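Local atomic coordinates of CalU16 (Micromonospora echinospora, PDB entry 4FPW), a protein that probably confers self-resistance to an enediyne antibiotic by a self-sacrifice mechanism, and belongs to the AHA1 family. Residues A[38-43]-A[133-138]. Numbering follows the deposited sequence.
Sequences SACTDP and DFLGMF
The methyl of Ala39 meets Leu135 and Phe138, which lie one helical turn apart near the end of helix 118-138, while across these two segments Cys40 reaches Leu135 only. Traced outward, Leu135 leaves the backbone at CB with its CG anti to the backbone N (chi1 172°), a torsion that carries the branch point toward helix 33-41. There the isobutyl group divides its contacts: Leu135 CD1 lies 4.2 Å from Ala39 CB, whereas Leu135 CD2 lies 4.0 Å from Cys40 SG. Phe138 has the same first torsion (171°), and its ring presents an edge rather than a face to the alanine. Ala39 CB lies near the plane of the Phe138 ring, 3.7 Å from Phe138 CE2 and 4.1 Å from Phe138 CD2. Trp49 of helix 43-49 adds to the same cluster: its ring meets that of Phe138 with the planes at about 25°, its NE1 donates a hydrogen bond to Ala39 O, and Leu135 also touches it. In this Bet v 1-like fold the contact thus joins the short helix 33-41 to the last turns of the long helix 118-138. With just 147 Å² buried and every crossing contact apolar, the chemistry implies cohesion through hydrophobic packing, without directional bonds between the two segments.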
ATOM      1  N   SER A  38     -11.230  -8.602   3.314  1.00 50.04           N
ATOM      2  CA  SER A  38     -10.727  -9.966   3.182  1.00 50.08           C
ATOM      3  C   SER A  38      -9.586 -10.139   2.156  1.00 49.20           C
ATOM      4  O   SER A  38      -8.613 -10.851   2.417  1.00 48.88           O
ATOM      5  CB  SER A  38     -11.867 -10.898   2.811  1.00 50.39           C
ATOM      6  OG  SER A  38     -12.336 -11.558   3.965  1.00 52.23           O
ATOM      7  N   ALA A  39      -9.714  -9.498   0.996  1.00 48.04           N
ATOM      8  CA  ALA A  39      -8.753  -9.669  -0.104  1.00 46.99           C
ATOM      9  C   ALA A  39      -7.434  -9.009   0.196  1.00 45.97           C
ATOM     10  O   ALA A  39      -6.419  -9.351  -0.405  1.00 46.84           O
ATOM     11  CB  ALA A  39      -9.309  -9.081  -1.381  1.00 47.76           C
ATOM     12  N   CYS A  40      -7.477  -8.040   1.104  1.00 45.88           N
ATOM     13  CA  CYS A  40      -6.340  -7.231   1.494  1.00 45.60           C
ATOM     14  C   CYS A  40      -5.784  -7.632   2.863  1.00 46.23           C
ATOM     15  O   CYS A  40      -4.811  -7.045   3.329  1.00 44.14           O
ATOM     16  CB  CYS A  40      -6.751  -5.761   1.546  1.00 45.49           C
ATOM     17  SG  CYS A  40      -6.373  -4.821   0.061  1.00 47.72           S
ATOM     18  N   THR A  41      -6.416  -8.607   3.514  1.00 47.97           N
ATOM     19  CA  THR A  41      -6.043  -8.977   4.884  1.00 48.41           C
ATOM     20  C   THR A  41      -6.023 -10.490   5.171  1.00 48.72           C
ATOM     21  O   THR A  41      -5.305 -10.914   6.054  1.00 51.56           O
ATOM     22  CB  THR A  41      -6.930  -8.243   5.908  1.00 49.20           C
ATOM     23  OG1 THR A  41      -8.278  -8.697   5.806  1.00 49.69           O
ATOM     24  CG2 THR A  41      -6.899  -6.728   5.658  1.00 49.72           C
ATOM     25  N   ASP A  42      -6.788 -11.299   4.444  1.00 48.98           N
ATOM     26  CA  ASP A  42      -6.747 -12.759   4.600  1.00 50.86           C
ATOM     27  C   ASP A  42      -5.544 -13.319   3.810  1.00 52.93           C
ATOM     28  O   ASP A  42      -5.513 -13.225   2.572  1.00 54.78           O
ATOM     29  CB  ASP A  42      -8.065 -13.361   4.090  1.00 52.89           C
ATOM     30  CG  ASP A  42      -8.184 -14.869   4.320  1.00 56.20           C
ATOM     31  OD1 ASP A  42      -7.259 -15.511   4.881  1.00 58.17           O
ATOM     32  OD2 ASP A  42      -9.231 -15.431   3.912  1.00 57.49           O
ATOM     33  N   PRO A  43      -4.548 -13.909   4.505  1.00 51.76           N
ATOM     34  CA  PRO A  43      -3.321 -14.336   3.808  1.00 51.70           C
ATOM     35  C   PRO A  43      -3.529 -15.381   2.707  1.00 51.89           C
ATOM     36  O   PRO A  43      -2.715 -15.474   1.793  1.00 51.23           O
ATOM     37  CB  PRO A  43      -2.455 -14.921   4.933  1.00 52.24           C
ATOM     38  CG  PRO A  43      -3.430 -15.310   5.991  1.00 52.62           C
ATOM     39  CD  PRO A  43      -4.516 -14.275   5.928  1.00 51.77           C
ATOM     40  N   ASP A 133      -2.528  -3.491  -9.206  1.00 44.00           N
ATOM     41  CA  ASP A 133      -2.962  -4.126 -10.469  1.00 46.13           C
ATOM     42  C   ASP A 133      -3.436  -5.537 -10.226  1.00 46.57           C
ATOM     43  O   ASP A 133      -4.496  -5.925 -10.717  1.00 49.59           O
ATOM     44  CB  ASP A 133      -1.844  -4.193 -11.518  1.00 46.19           C
ATOM     45  CG  ASP A 133      -1.541  -2.859 -12.137  1.00 46.59           C
ATOM     46  OD1 ASP A 133      -2.214  -1.857 -11.807  1.00 48.48           O
ATOM     47  OD2 ASP A 133      -0.626  -2.806 -12.976  1.00 47.59           O
ATOM     48  N   PHE A 134      -2.656  -6.308  -9.476  1.00 45.67           N
ATOM     49  CA  PHE A 134      -2.987  -7.709  -9.262  1.00 46.82           C
ATOM     50  C   PHE A 134      -4.155  -7.872  -8.283  1.00 47.00           C
ATOM     51  O   PHE A 134      -4.945  -8.806  -8.413  1.00 46.94           O
ATOM     52  CB  PHE A 134      -1.739  -8.523  -8.915  1.00 47.12           C
ATOM     53  CG  PHE A 134      -0.816  -8.687 -10.099  1.00 49.83           C
ATOM     54  CD1 PHE A 134      -0.861  -9.832 -10.885  1.00 51.47           C
ATOM     55  CD2 PHE A 134       0.047  -7.655 -10.481  1.00 50.38           C
ATOM     56  CE1 PHE A 134      -0.042  -9.957 -12.002  1.00 52.15           C
ATOM     57  CE2 PHE A 134       0.869  -7.779 -11.589  1.00 50.36           C
ATOM     58  CZ  PHE A 134       0.823  -8.929 -12.352  1.00 51.05           C
ATOM     59  N   LEU A 135      -4.308  -6.941  -7.348  1.00 46.67           N
ATOM     60  CA  LEU A 135      -5.546  -6.868  -6.585  1.00 47.39           C
ATOM     61  C   LEU A 135      -6.719  -6.684  -7.557  1.00 49.23           C
ATOM     62  O   LEU A 135      -7.652  -7.477  -7.566  1.00 49.73           O
ATOM     63  CB  LEU A 135      -5.499  -5.730  -5.566  1.00 46.45           C
ATOM     64  CG  LEU A 135      -6.812  -5.422  -4.843  1.00 47.05           C
ATOM     65  CD1 LEU A 135      -7.376  -6.644  -4.129  1.00 47.99           C
ATOM     66  CD2 LEU A 135      -6.601  -4.278  -3.867  1.00 45.92           C
ATOM     67  N   GLY A 136      -6.636  -5.653  -8.391  1.00 49.71           N
ATOM     68  CA  GLY A 136      -7.625  -5.402  -9.419  1.00 51.47           C
ATOM     69  C   GLY A 136      -7.930  -6.650 -10.208  1.00 56.30           C
ATOM     70  O   GLY A 136      -9.089  -7.055 -10.280  1.00 60.63           O
HETATM   71  N   MSE A 137      -6.900  -7.271 -10.795  1.00 58.18           N
HETATM   72  CA  MSE A 137      -7.075  -8.544 -11.508  1.00 58.40           C
HETATM   73  C   MSE A 137      -7.766  -9.573 -10.626  1.00 58.17           C
HETATM   74  O   MSE A 137      -8.634 -10.317 -11.087  1.00 60.05           O
HETATM   75  CB  MSE A 137      -5.739  -9.136 -11.925  1.00 59.81           C
HETATM   76  CG  MSE A 137      -5.021  -8.400 -13.041  1.00 62.06           C
HETATM   77 SE   MSE A 137      -3.709  -9.416 -13.753  1.00 63.23          SE
HETATM   78  CE  MSE A 137      -2.549  -8.117 -14.191  1.00 62.08           C
ATOM     79  N   PHE A 138      -7.363  -9.622  -9.360  1.00 56.11           N
ATOM     80  CA  PHE A 138      -7.869 -10.629  -8.431  1.00 55.58           C
ATOM     81  C   PHE A 138      -9.352 -10.414  -8.172  1.00 56.48           C
ATOM     82  O   PHE A 138     -10.141 -11.359  -8.253  1.00 56.67           O
ATOM     83  CB  PHE A 138      -7.082 -10.593  -7.127  1.00 53.96           C
ATOM     84  CG  PHE A 138      -7.657 -11.447  -6.041  1.00 53.82           C
ATOM     85  CD1 PHE A 138      -7.902 -12.788  -6.254  1.00 54.94           C
ATOM     86  CD2 PHE A 138      -7.918 -10.912  -4.787  1.00 53.54           C
ATOM     87  CE1 PHE A 138      -8.416 -13.583  -5.244  1.00 55.76           C
ATOM     88  CE2 PHE A 138      -8.431 -11.698  -3.775  1.00 53.38           C
ATOM     89  CZ  PHE A 138      -8.682 -13.038  -4.003  1.00 54.75           C
TER